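PDB 6FWY: B-type Cna protein from Enterococcus faecium, which is of unknown function but probably attaches the bacterium covalently to host surfaces, as expected of a cell-wall-linked protein with an internal thioester domain. Local coordinates for residues K20-I25 with W36-S40; E101-A105 with E133-V137; A105-V109 with A140-Y145; I25-P30 with N116-I122; K13-T17 with P58-G62. All coordinates share one frame; numbering follows the deposited sequence.

Interaction 1 (K20-I25 with W36-S40); sequences KTDGYI and WMISS
T21 and S39 form a hydrogen-bonded pair between two antiparallel strands, and K20 and S40 form the non-hydrogen-bonded pair beside it. The T21 N to S39 O and S39 N to T21 O bonds are both 3.1 Å and nearly straight. Direct pairing stops here, and the chain from D22 onward turns off the strand. A water then joins the backbones. It donates to D22 O and I25 O and accepts from M37 N at 2.6 Å. An ST turn starts the departure: T21 OG1 accepts from G23 N at 3.0 Å. With OG1 opposite the residue's own N (chi1 -179°), it faces G23 N.

This is the end of the pairing between strands 11-21 and 32-44 in the large antiparallel sheet. T21 and S39 share one face of it, which W103 of helix 99-113 covers. K20 and S40 lie on the other face. The extended K20 chain runs alongside S40 OG, with CD closest at 3.2 Å. D22 CB meets W36 CZ3 obliquely at 3.8 Å. The D22 carboxylate stands almost perpendicular to the indole plane, 88° apart, and is bound by N128 and H129. I38 CG2 packs on D22 O at 3.6 Å. I25 CD1 approaches M37 CB at 4.3 Å, and I25 also touches Y104 of the neighbouring helix.

Interaction 2 (E101-A105 with E133-V137); sequences EAWYA and ETARV
E101 and R136 are joined by a two-pronged salt bridge. R136 NE donates to E101 OE1 at 2.9 Å and R136 NH2 donates to E101 OE2 at 3.1 Å. The arginine is met side-on, one nitrogen to each oxygen. Both oxygens use their syn lone pairs, and the two flat groups are nearly coplanar, 16° apart. The geometry comes from the two chains. E101 reaches over in an extended form, while R136 bends at chi3 (-62°) to bring its NE edge round.

V137 fills in beside the charged pair. Its CG2 lies 3.8 Å from E101 CB, and its CG1 lies 4.2 Å from Y104 CD2, at the edge of the tyrosine ring near its plane. A105 CB rests against V137 O at 3.9 Å. These residues belong to helices 99-113 and 131-150 of the thioester domain. The short segments approach to 9.8 Å between axes and cross at 53°.

A second shell holds the first in place. E101 OE1 also accepts from G97 N, so that oxygen has two donors. E133 CA covers one face of the R136 guanidinium. A water donates to both E101 OE2 and E133 OE2, which are 4.3 Å apart, and probably eases the repulsion between the two carboxylates. E133 OE1 takes T130 N as its own partner. Y104 OH bonds to M37 O and T134 OG1 bonds to Y24 O. These bonds tie helix 99-113 to M37, in the break within strand 32-44, and helix 131-150 to Y24, in the loop after strand 11-21.

Interaction 3 (A105-V109 with A140-Y145); sequences ATQLV and AFEKIY
I144 lies across V109 and T106 and can be followed outward from its CB. That atom is 3.8 Å from V109 CG2. The CG2 branch presses on the same methyl, 3.7 Å from V109 CG2. The other branch leaves opposite the carbonyl carbon (chi1 -61°). Its CG1 turns away from V109, so that CD1 reaches T106, with A105 CB also near CD1 at 4.3 Å. There I144 CD1 lies 3.5 Å from T106 OG1, the two side chains crossing at about a right angle. The hydroxyl has polar partners of its own, in A102 O and F86 N, so the methyl simply packs beside it.

On the other side of V109 is F141. Its CD1 is 3.6 Å from V109 CG2 and also 3.6 Å from L108 CG. Both aliphatic chains come at the ring obliquely, and L108 crosses the F141 side chain nearly at right angles. The backbone N of V109 lies at the ring edge, in its plane. Y145 CB sits over one face of F141, toward the rim. One turn earlier the helices come close through two small side chains, with A105 CB 3.6 Å from A140 CB.

No hydrogen bond links the two segments. The axes come within 8.6 Å at an angle of 49°, and the contact is buried. Q107 does not meet residues 140-145, and its OE1 accepts from C52 N. A cysteine and a glutamine placed like this are consistent with the thioester-forming pair that defines bacterial thioester domains, though here Q107 keeps its amide nitrogen, so the bond is not formed in this model.

Interaction 4 (I25-P30 with N116-I122); sequences IRVNMP and NFKVSQI
Q121 grips N28 from both ends of its residue. Its backbone O accepts from N28 N at 3.0 Å, and its side-chain NE2 donates to N28 O at 2.9 Å. The second bond is nearly straight, and N28 O lies in the plane of the Q121 amide. An extended chain (chi2 167°) carries the amide along the strand to that carbonyl. The other end of the amide is held as well: OE1 accepts from K118 N at 2.8 Å, with the donor above the carbonyl plane. Bonds at both ends fix the rotation of the amide.

F117 takes the chi1 of 43° that sets CG between its own N and carbonyl carbon. The ring then receives V27 over one face. V27 CG2 stands 3.8 Å from the F117 ring centroid in a CH-pi contact, and V27 CG1 is 3.7 Å from F117 CG. M29 points its CB away, but bends at chi2 and chi3 and returns. Its SD makes an oblique Met-aromatic contact with F117, and its CE lies 3.7 Å from N116 O. I25 CB packs on I122 CG2 at 4.0 Å, near Y104 and L108.

A water accepts from N28 ND2 and donates to S120 O. N28 OD1 has N34 N as its partner, across the turn between strands 26-29 and 32-44. The non-hydrogen-bonded pair V27 and I122 marks where a 3-10 turn passes into strand 122-123, which adds to the antiparallel sheet beside strand 26-29.

Interaction 5 (K13-T17 with P58-G62); sequences KFIET and PSPTG
F14 and E16 make a mixed polar and apolar contact with a loop, where strand 11-21 meets residues S59 to T61 on the way from strand 49-52 to helix 62-65. The polar part centres on E16 OE2. S59 OG donates to it at 2.9 Å and comes from above the carboxylate plane. T61 OG1 is also near, 2.7 Å from S59 OG, and its contact with E16 OE2 at 3.3 Å is weak. The E16 chain bends at chi2 (-88°), which swings the carboxylate across T61 toward the serine. E16 CG meets T61 CB at 3.7 Å on the way.

The apolar part is F14 CD2 on P60 CG, 4.1 Å, and F14 CB near T61 CG2, 4.0 Å. Two carbonyl oxygens lie against carbons beside them. P60 is the centre of an inverse gamma turn, and its O lies 3.5 Å from F14 CB, while F14 O meets T61 CG2. A water accepts from F14 N and lies 2.8 Å from P60 O, so it can join the two backbones. The F14 ring also meets F42, its plane about perpendicular, and touches V260 of strand 258-277.

The loop is therefore held by side chains and a water more than by regular strand pairing. The serine proton given to E16 should help to stabilise the negative charge of E16.

Overall arrangement
Interactions 2 and 3 are the buried core contacts. Both join helices 99-113 and 131-150 and share A105, but interaction 2 depends on a salt bridge while interaction 3 is apolar. Interactions 1, 4 and 5 are partly buried and each involve a strand of the large antiparallel sheet. Interaction 1 pairs strands directly; interaction 4 uses a glutamine side chain and a phenylalanine ring; interaction 5 relies on hydroxyls, a carboxylate and a water. I25 is common to interactions 1 and 4, and its CD1 packs on L108 of interaction 3. Interaction 2 touches interaction 1 through T21 and Y104. Interaction 5 meets interaction 1 through E16 and S40, and does not touch interactions 2 and 3.

Interaction 1 (K20-I25 with W36-S40)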
# COMPACT_ATOMS: atom_id res chain seq x y z
N LYS A 20 7.72 25.71 -0.75
CA LYS A 20 8.18 25.69 -2.15
C LYS A 20 9.66 25.97 -2.22
O LYS A 20 10.24 26.56 -1.30
CB LYS A 20 7.44 26.66 -3.07
CG LYS A 20 5.95 26.66 -3.00
CD LYS A 20 5.35 27.82 -3.78
CE LYS A 20 3.83 27.70 -3.67
NZ LYS A 20 3.15 28.69 -4.55
N THR A 21 10.23 25.55 -3.33
CA THR A 21 11.65 25.74 -3.59
C THR A 21 11.90 25.91 -5.09
O THR A 21 11.18 25.36 -5.92
CB THR A 21 12.49 24.56 -3.06
OG1 THR A 21 13.88 24.80 -3.33
CG2 THR A 21 12.10 23.24 -3.70
N ASP A 22 12.96 26.65 -5.41
CA ASP A 22 13.47 26.74 -6.77
C ASP A 22 14.33 25.53 -7.15
O ASP A 22 14.78 25.41 -8.32
CB ASP A 22 14.23 28.08 -6.97
CG ASP A 22 15.31 28.33 -5.93
OD1 ASP A 22 15.62 27.43 -5.11
OD2 ASP A 22 15.83 29.45 -5.91
N GLY A 23 14.59 24.64 -6.20
CA GLY A 23 15.31 23.40 -6.47
C GLY A 23 16.75 23.49 -6.04
O GLY A 23 17.32 24.58 -6.03
N TYR A 24 17.32 22.35 -5.68
CA TYR A 24 18.73 22.23 -5.27
C TYR A 24 19.63 21.65 -6.36
O TYR A 24 20.83 21.49 -6.15
CB TYR A 24 18.80 21.33 -4.05
CG TYR A 24 18.13 21.94 -2.86
CD1 TYR A 24 16.77 21.75 -2.65
CD2 TYR A 24 18.84 22.72 -1.96
CE1 TYR A 24 16.14 22.33 -1.57
CE2 TYR A 24 18.22 23.28 -0.86
CZ TYR A 24 16.87 23.06 -0.67
OH TYR A 24 16.27 23.64 0.41
N ILE A 25 19.03 21.32 -7.50
CA ILE A 25 19.67 20.72 -8.65
C ILE A 25 19.08 21.35 -9.90
O ILE A 25 18.10 22.07 -9.84
CB ILE A 25 19.49 19.16 -8.69
CG1 ILE A 25 18.03 18.74 -8.83
CG2 ILE A 25 20.10 18.51 -7.44
CD1 ILE A 25 17.49 18.60 -10.23
N TRP A 36 16.03 24.53 -14.58
CA TRP A 36 15.63 24.49 -13.17
C TRP A 36 14.44 23.54 -13.00
O TRP A 36 13.61 23.40 -13.91
CB TRP A 36 15.26 25.87 -12.62
CG TRP A 36 16.40 26.82 -12.43
CD1 TRP A 36 17.63 26.80 -13.08
CD2 TRP A 36 16.41 27.98 -11.61
NE1 TRP A 36 18.39 27.87 -12.68
CE2 TRP A 36 17.67 28.61 -11.77
CE3 TRP A 36 15.48 28.56 -10.73
CZ2 TRP A 36 18.02 29.78 -11.08
CZ3 TRP A 36 15.84 29.72 -10.04
CH2 TRP A 36 17.11 30.32 -10.23
N MET A 37 14.42 22.89 -11.84
CA MET A 37 13.34 21.99 -11.48
C MET A 37 12.70 22.45 -10.17
O MET A 37 12.99 21.93 -9.10
CB MET A 37 13.86 20.56 -11.39
CG MET A 37 14.28 19.97 -12.73
SD MET A 37 12.89 19.78 -13.85
CE MET A 37 13.66 19.49 -15.40
N ILE A 38 11.85 23.46 -10.30
CA ILE A 38 11.17 24.08 -9.18
C ILE A 38 9.99 23.16 -8.78
O ILE A 38 9.56 22.30 -9.58
CB ILE A 38 10.66 25.52 -9.48
CG1 ILE A 38 9.38 25.49 -10.35
CG2 ILE A 38 11.76 26.37 -10.12
CD1 ILE A 38 8.87 26.84 -10.78
N SER A 39 9.50 23.35 -7.56
CA SER A 39 8.37 22.58 -7.08
C SER A 39 7.67 23.25 -5.91
O SER A 39 8.27 24.04 -5.16
CB SER A 39 8.80 21.18 -6.66
OG SER A 39 7.69 20.31 -6.68
N SER A 40 6.39 22.90 -5.78
CA SER A 40 5.55 23.31 -4.65
C SER A 40 5.07 22.06 -3.92
O SER A 40 4.57 21.13 -4.53
CB SER A 40 4.33 24.06 -5.15
OG SER A 40 4.67 25.30 -5.70
O HOH W 1 16.03 23.82 -10.05

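Interaction 2 (E101-A105 with E133-V137)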
# COMPACT_ATOMS: atom_id res chain seq x y z
N GLU A 101 14.66 20.02 2.14
CA GLU A 101 15.64 19.18 1.44
C GLU A 101 15.18 17.72 1.35
O GLU A 101 15.34 17.10 0.31
CB GLU A 101 17.01 19.24 2.13
CG GLU A 101 17.75 20.56 1.96
CD GLU A 101 18.99 20.71 2.82
OE1 GLU A 101 19.55 19.68 3.30
OE2 GLU A 101 19.44 21.87 2.99
N ALA A 102 14.63 17.20 2.44
CA ALA A 102 14.13 15.81 2.47
C ALA A 102 12.96 15.62 1.50
O ALA A 102 12.95 14.69 0.70
CB ALA A 102 13.75 15.39 3.88
N TRP A 103 12.00 16.53 1.56
CA TRP A 103 10.88 16.52 0.62
C TRP A 103 11.35 16.62 -0.84
O TRP A 103 10.89 15.85 -1.68
CB TRP A 103 9.89 17.64 0.94
CG TRP A 103 9.02 17.99 -0.23
CD1 TRP A 103 8.03 17.24 -0.79
CD2 TRP A 103 9.08 19.19 -0.99
NE1 TRP A 103 7.47 17.89 -1.85
CE2 TRP A 103 8.09 19.10 -2.00
CE3 TRP A 103 9.89 20.33 -0.93
CZ2 TRP A 103 7.88 20.11 -2.94
CZ3 TRP A 103 9.68 21.34 -1.86
CH2 TRP A 103 8.68 21.23 -2.85
N TYR A 104 12.24 17.56 -1.14
CA TYR A 104 12.70 17.75 -2.53
C TYR A 104 13.45 16.53 -3.05
O TYR A 104 13.28 16.13 -4.21
CB TYR A 104 13.56 19.01 -2.67
CG TYR A 104 13.88 19.36 -4.10
CD1 TYR A 104 12.98 20.07 -4.88
CD2 TYR A 104 15.08 18.98 -4.66
CE1 TYR A 104 13.27 20.40 -6.21
CE2 TYR A 104 15.39 19.30 -5.98
CZ TYR A 104 14.48 20.01 -6.74
OH TYR A 104 14.78 20.33 -8.03
N ALA A 105 14.30 15.96 -2.20
CA ALA A 105 15.00 14.70 -2.51
C ALA A 105 14.02 13.62 -2.91
O ALA A 105 14.26 12.90 -3.87
CB ALA A 105 15.81 14.21 -1.31
N GLU A 133 24.36 22.13 0.80
CA GLU A 133 22.90 21.92 0.68
C GLU A 133 22.57 20.88 -0.40
O GLU A 133 21.88 19.90 -0.16
CB GLU A 133 22.17 23.24 0.36
CG GLU A 133 22.09 24.21 1.54
CD GLU A 133 21.37 25.51 1.18
OE1 GLU A 133 21.77 26.21 0.21
OE2 GLU A 133 20.40 25.86 1.88
N THR A 134 23.11 21.11 -1.60
CA THR A 134 22.86 20.23 -2.73
C THR A 134 23.38 18.81 -2.43
O THR A 134 22.69 17.84 -2.76
CB THR A 134 23.46 20.84 -4.02
OG1 THR A 134 22.70 22.01 -4.35
CG2 THR A 134 23.46 19.85 -5.19
N ALA A 135 24.55 18.70 -1.79
CA ALA A 135 25.13 17.40 -1.44
C ALA A 135 24.29 16.58 -0.43
O ALA A 135 24.21 15.35 -0.53
CB ALA A 135 26.56 17.58 -0.93
N ARG A 136 23.70 17.26 0.55
CA ARG A 136 22.73 16.60 1.45
C ARG A 136 21.53 16.08 0.65
O ARG A 136 21.10 14.94 0.84
CB ARG A 136 22.27 17.55 2.55
CG ARG A 136 23.32 17.81 3.62
CD ARG A 136 22.73 18.49 4.83
NE ARG A 136 22.19 19.81 4.50
CZ ARG A 136 22.85 20.97 4.60
NH1 ARG A 136 24.11 21.02 5.00
NH2 ARG A 136 22.24 22.11 4.26
N VAL A 137 21.02 16.90 -0.26
CA VAL A 137 19.94 16.47 -1.16
C VAL A 137 20.35 15.25 -2.02
O VAL A 137 19.59 14.28 -2.13
CB VAL A 137 19.43 17.63 -2.04
CG1 VAL A 137 18.47 17.14 -3.12
CG2 VAL A 137 18.75 18.67 -1.18
O HOH W 2 18.00 24.04 2.33

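Interaction 3 (A105-V109 with A140-Y145)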
# COMPACT_ATOMS: atom_id res chain seq x y z
N ALA A 105 14.30 15.96 -2.20
CA ALA A 105 15.00 14.70 -2.51
C ALA A 105 14.02 13.62 -2.91
O ALA A 105 14.26 12.90 -3.87
CB ALA A 105 15.81 14.21 -1.31
N THR A 106 12.90 13.54 -2.20
CA THR A 106 11.88 12.56 -2.51
C THR A 106 11.19 12.90 -3.85
O THR A 106 10.96 12.02 -4.66
CB THR A 106 10.86 12.39 -1.35
OG1 THR A 106 11.55 12.29 -0.10
CG2 THR A 106 10.05 11.15 -1.52
N GLN A 107 10.89 14.17 -4.07
CA GLN A 107 10.29 14.62 -5.34
C GLN A 107 11.24 14.34 -6.53
O GLN A 107 10.78 14.03 -7.63
CB GLN A 107 9.93 16.11 -5.27
CG GLN A 107 9.41 16.76 -6.56
CD GLN A 107 8.17 16.06 -7.09
OE1 GLN A 107 7.08 16.21 -6.56
NE2 GLN A 107 8.33 15.29 -8.16
N LEU A 108 12.54 14.45 -6.29
CA LEU A 108 13.53 14.15 -7.32
C LEU A 108 13.44 12.67 -7.73
O LEU A 108 13.38 12.35 -8.90
CB LEU A 108 14.92 14.54 -6.82
CG LEU A 108 16.10 14.56 -7.78
CD1 LEU A 108 15.83 15.39 -9.05
CD2 LEU A 108 17.27 15.12 -6.99
N VAL A 109 13.36 11.78 -6.73
CA VAL A 109 13.08 10.35 -6.96
C VAL A 109 11.78 10.15 -7.77
O VAL A 109 11.78 9.43 -8.77
CB VAL A 109 13.00 9.54 -5.64
CG1 VAL A 109 12.52 8.11 -5.88
CG2 VAL A 109 14.35 9.55 -4.97
N ALA A 140 20.48 12.14 0.27
CA ALA A 140 19.08 11.72 0.50
C ALA A 140 18.45 11.07 -0.72
O ALA A 140 17.84 10.00 -0.60
CB ALA A 140 18.22 12.90 0.96
N PHE A 141 18.60 11.70 -1.89
CA PHE A 141 18.14 11.14 -3.18
C PHE A 141 18.65 9.72 -3.41
O PHE A 141 17.86 8.81 -3.69
CB PHE A 141 18.59 12.02 -4.37
CG PHE A 141 18.37 11.37 -5.71
CD1 PHE A 141 17.15 11.45 -6.33
CD2 PHE A 141 19.38 10.65 -6.32
CE1 PHE A 141 16.91 10.82 -7.54
CE2 PHE A 141 19.15 9.99 -7.53
CZ PHE A 141 17.93 10.09 -8.16
N GLU A 142 19.96 9.53 -3.30
CA GLU A 142 20.59 8.24 -3.54
C GLU A 142 20.11 7.14 -2.59
O GLU A 142 19.94 5.99 -2.99
CB GLU A 142 22.11 8.36 -3.49
CG GLU A 142 22.65 9.13 -4.67
CD GLU A 142 24.12 9.48 -4.56
OE1 GLU A 142 24.81 9.13 -3.57
OE2 GLU A 142 24.62 10.13 -5.51
N LYS A 143 19.92 7.51 -1.33
CA LYS A 143 19.34 6.57 -0.37
C LYS A 143 17.94 6.16 -0.82
O LYS A 143 17.65 4.99 -0.95
CB LYS A 143 19.29 7.19 1.03
CG LYS A 143 18.90 6.19 2.11
CD LYS A 143 19.12 6.73 3.51
CE LYS A 143 18.08 6.20 4.52
NZ LYS A 143 18.47 4.91 5.13
N ILE A 144 17.08 7.14 -1.06
CA ILE A 144 15.67 6.87 -1.39
C ILE A 144 15.56 6.12 -2.72
O ILE A 144 14.83 5.13 -2.82
CB ILE A 144 14.81 8.17 -1.41
CG1 ILE A 144 14.83 8.86 -0.03
CG2 ILE A 144 13.36 7.88 -1.79
CD1 ILE A 144 14.45 10.34 -0.10
N TYR A 145 16.31 6.57 -3.73
CA TYR A 145 16.27 5.97 -5.06
C TYR A 145 16.74 4.51 -5.02
O TYR A 145 16.07 3.62 -5.55
CB TYR A 145 17.12 6.79 -6.02
CG TYR A 145 17.07 6.37 -7.45
CD1 TYR A 145 15.88 6.39 -8.15
CD2 TYR A 145 18.22 5.96 -8.13
CE1 TYR A 145 15.82 6.01 -9.49
CE2 TYR A 145 18.18 5.61 -9.47
CZ TYR A 145 16.96 5.62 -10.14
OH TYR A 145 16.87 5.26 -11.46

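Interaction 4 (I25-P30 with N116-I122)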
# COMPACT_ATOMS: atom_id res chain seq x y z
N ILE A 25 19.03 21.32 -7.50
CA ILE A 25 19.67 20.72 -8.65
C ILE A 25 19.08 21.35 -9.90
O ILE A 25 18.10 22.07 -9.84
CB ILE A 25 19.49 19.16 -8.69
CG1 ILE A 25 18.03 18.74 -8.83
CG2 ILE A 25 20.10 18.51 -7.44
CD1 ILE A 25 17.49 18.60 -10.23
N ARG A 26 19.70 21.06 -11.04
CA ARG A 26 19.16 21.41 -12.35
C ARG A 26 19.24 20.15 -13.19
O ARG A 26 19.82 19.15 -12.76
CB ARG A 26 19.96 22.57 -12.97
CG ARG A 26 19.84 23.85 -12.17
CD ARG A 26 20.81 24.91 -12.57
NE ARG A 26 22.17 24.59 -12.15
CZ ARG A 26 23.27 25.22 -12.60
NH1 ARG A 26 23.18 26.22 -13.45
NH2 ARG A 26 24.47 24.85 -12.15
N VAL A 27 18.64 20.18 -14.38
CA VAL A 27 18.65 19.04 -15.28
C VAL A 27 18.96 19.49 -16.70
O VAL A 27 18.27 20.40 -17.23
CB VAL A 27 17.32 18.28 -15.30
CG1 VAL A 27 17.39 17.06 -16.20
CG2 VAL A 27 16.90 17.86 -13.88
N ASN A 28 19.96 18.84 -17.31
CA ASN A 28 20.18 18.91 -18.74
C ASN A 28 19.07 18.16 -19.46
O ASN A 28 19.05 16.94 -19.54
CB ASN A 28 21.55 18.32 -19.14
CG ASN A 28 22.72 19.12 -18.58
OD1 ASN A 28 22.66 20.34 -18.50
ND2 ASN A 28 23.76 18.42 -18.18
N MET A 29 18.10 18.93 -19.92
CA MET A 29 16.98 18.43 -20.67
C MET A 29 17.35 18.50 -22.13
O MET A 29 18.20 19.30 -22.49
CB MET A 29 15.75 19.30 -20.39
CG MET A 29 15.16 19.02 -19.01
SD MET A 29 14.59 17.32 -18.68
CE MET A 29 12.87 17.36 -19.20
N PRO A 30 16.66 17.73 -22.98
CA PRO A 30 17.07 17.69 -24.40
C PRO A 30 17.25 19.00 -25.17
O PRO A 30 18.17 19.09 -25.97
CB PRO A 30 15.96 16.90 -25.07
CG PRO A 30 15.47 15.98 -23.98
CD PRO A 30 15.54 16.80 -22.72
N ASN A 116 10.82 11.33 -16.25
CA ASN A 116 10.93 12.71 -16.73
C ASN A 116 12.37 13.03 -17.25
O ASN A 116 12.54 13.80 -18.18
CB ASN A 116 10.60 13.68 -15.62
CG ASN A 116 9.16 13.59 -15.15
OD1 ASN A 116 8.89 14.10 -14.11
ND2 ASN A 116 8.31 12.80 -15.78
N PHE A 117 13.35 12.44 -16.57
CA PHE A 117 14.74 12.46 -16.94
C PHE A 117 15.49 11.33 -16.24
O PHE A 117 15.03 10.76 -15.22
CB PHE A 117 15.37 13.81 -16.60
CG PHE A 117 14.98 14.35 -15.25
CD1 PHE A 117 15.66 13.98 -14.10
CD2 PHE A 117 13.90 15.24 -15.14
CE1 PHE A 117 15.28 14.49 -12.87
CE2 PHE A 117 13.54 15.78 -13.93
CZ PHE A 117 14.24 15.39 -12.78
N LYS A 118 16.64 11.00 -16.82
CA LYS A 118 17.56 10.01 -16.27
C LYS A 118 18.47 10.66 -15.22
O LYS A 118 18.61 11.90 -15.20
CB LYS A 118 18.42 9.41 -17.40
CG LYS A 118 17.60 8.63 -18.43
CD LYS A 118 18.50 8.01 -19.52
CE LYS A 118 18.69 9.02 -20.62
NZ LYS A 118 19.73 8.68 -21.64
N VAL A 119 19.08 9.83 -14.38
CA VAL A 119 20.02 10.29 -13.35
C VAL A 119 21.24 10.98 -13.98
O VAL A 119 21.73 11.97 -13.43
CB VAL A 119 20.43 9.12 -12.40
CG1 VAL A 119 21.61 9.49 -11.50
CG2 VAL A 119 19.24 8.66 -11.54
N SER A 120 21.70 10.50 -15.13
CA SER A 120 22.83 11.11 -15.82
C SER A 120 22.55 12.54 -16.32
O SER A 120 23.49 13.28 -16.63
CB SER A 120 23.29 10.23 -17.00
OG SER A 120 22.23 10.02 -17.91
N GLN A 121 21.27 12.91 -16.46
CA GLN A 121 20.90 14.29 -16.79
C GLN A 121 20.92 15.27 -15.59
O GLN A 121 20.92 16.48 -15.79
CB GLN A 121 19.53 14.34 -17.46
CG GLN A 121 19.42 13.61 -18.79
CD GLN A 121 17.96 13.46 -19.21
OE1 GLN A 121 17.42 12.36 -19.17
NE2 GLN A 121 17.31 14.58 -19.58
N ILE A 122 20.95 14.76 -14.37
CA ILE A 122 20.92 15.64 -13.19
C ILE A 122 22.23 16.41 -13.04
O ILE A 122 23.27 15.81 -12.99
CB ILE A 122 20.58 14.87 -11.90
CG1 ILE A 122 19.19 14.23 -12.01
CG2 ILE A 122 20.58 15.82 -10.70
CD1 ILE A 122 18.84 13.24 -10.91
O HOH W 3 23.80 15.44 -18.70

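Interaction 5 (K13-T17 with P58-G62)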
# COMPACT_ATOMS: atom_id res chain seq x y z
N LYS A 13 -8.16 15.31 -4.39
CA LYS A 13 -8.12 16.77 -4.35
C LYS A 13 -6.87 17.14 -3.58
O LYS A 13 -6.63 16.64 -2.48
CB LYS A 13 -9.35 17.30 -3.61
CG LYS A 13 -9.28 18.76 -3.15
CD LYS A 13 -9.99 19.75 -4.09
CE LYS A 13 -10.42 21.00 -3.33
NZ LYS A 13 -10.64 22.12 -4.30
N PHE A 14 -6.09 18.04 -4.17
CA PHE A 14 -4.80 18.41 -3.60
C PHE A 14 -4.76 19.88 -3.20
O PHE A 14 -5.43 20.73 -3.81
CB PHE A 14 -3.68 18.11 -4.59
CG PHE A 14 -3.57 16.66 -4.94
CD1 PHE A 14 -2.88 15.76 -4.10
CD2 PHE A 14 -4.14 16.16 -6.11
CE1 PHE A 14 -2.77 14.43 -4.43
CE2 PHE A 14 -4.05 14.82 -6.44
CZ PHE A 14 -3.37 13.95 -5.58
N ILE A 15 -3.95 20.16 -2.20
CA ILE A 15 -3.89 21.47 -1.54
C ILE A 15 -2.42 21.77 -1.33
O ILE A 15 -1.67 20.89 -0.93
CB ILE A 15 -4.58 21.40 -0.16
CG1 ILE A 15 -6.07 21.05 -0.31
CG2 ILE A 15 -4.43 22.72 0.58
CD1 ILE A 15 -6.71 20.47 0.93
N GLU A 16 -2.02 23.01 -1.59
CA GLU A 16 -0.64 23.48 -1.35
C GLU A 16 -0.38 23.63 0.14
O GLU A 16 -1.27 24.10 0.87
CB GLU A 16 -0.43 24.85 -2.00
CG GLU A 16 -0.58 24.89 -3.54
CD GLU A 16 0.71 24.60 -4.28
OE1 GLU A 16 1.52 23.76 -3.80
OE2 GLU A 16 0.94 25.19 -5.35
N THR A 17 0.79 23.22 0.61
CA THR A 17 1.17 23.40 2.03
C THR A 17 1.77 24.77 2.34
O THR A 17 1.87 25.15 3.50
CB THR A 17 2.23 22.36 2.49
OG1 THR A 17 3.46 22.58 1.78
CG2 THR A 17 1.75 20.95 2.25
N PRO A 58 2.39 22.49 -14.07
CA PRO A 58 2.16 23.07 -12.75
C PRO A 58 1.49 22.11 -11.74
O PRO A 58 0.87 21.12 -12.12
CB PRO A 58 1.22 24.24 -13.06
CG PRO A 58 0.50 23.80 -14.27
CD PRO A 58 1.53 23.11 -15.08
N SER A 59 1.64 22.43 -10.46
CA SER A 59 1.04 21.67 -9.35
C SER A 59 -0.48 21.51 -9.48
O SER A 59 -1.14 22.42 -9.95
CB SER A 59 1.38 22.33 -8.00
OG SER A 59 0.61 23.54 -7.71
N PRO A 60 -1.02 20.36 -9.06
CA PRO A 60 -2.44 20.07 -9.32
C PRO A 60 -3.36 20.62 -8.19
O PRO A 60 -4.09 19.87 -7.57
CB PRO A 60 -2.46 18.55 -9.36
CG PRO A 60 -1.42 18.17 -8.36
CD PRO A 60 -0.39 19.26 -8.29
N THR A 61 -3.31 21.93 -7.98
CA THR A 61 -3.94 22.63 -6.87
C THR A 61 -4.64 23.91 -7.34
O THR A 61 -4.39 24.42 -8.44
CB THR A 61 -2.88 23.05 -5.81
OG1 THR A 61 -1.78 23.73 -6.45
CG2 THR A 61 -2.34 21.83 -5.08
N GLY A 62 -5.54 24.42 -6.50
CA GLY A 62 -6.37 25.59 -6.81
C GLY A 62 -7.70 25.23 -7.45
O GLY A 62 -7.99 24.07 -7.67
O HOH W 4 -6.58 19.12 -6.65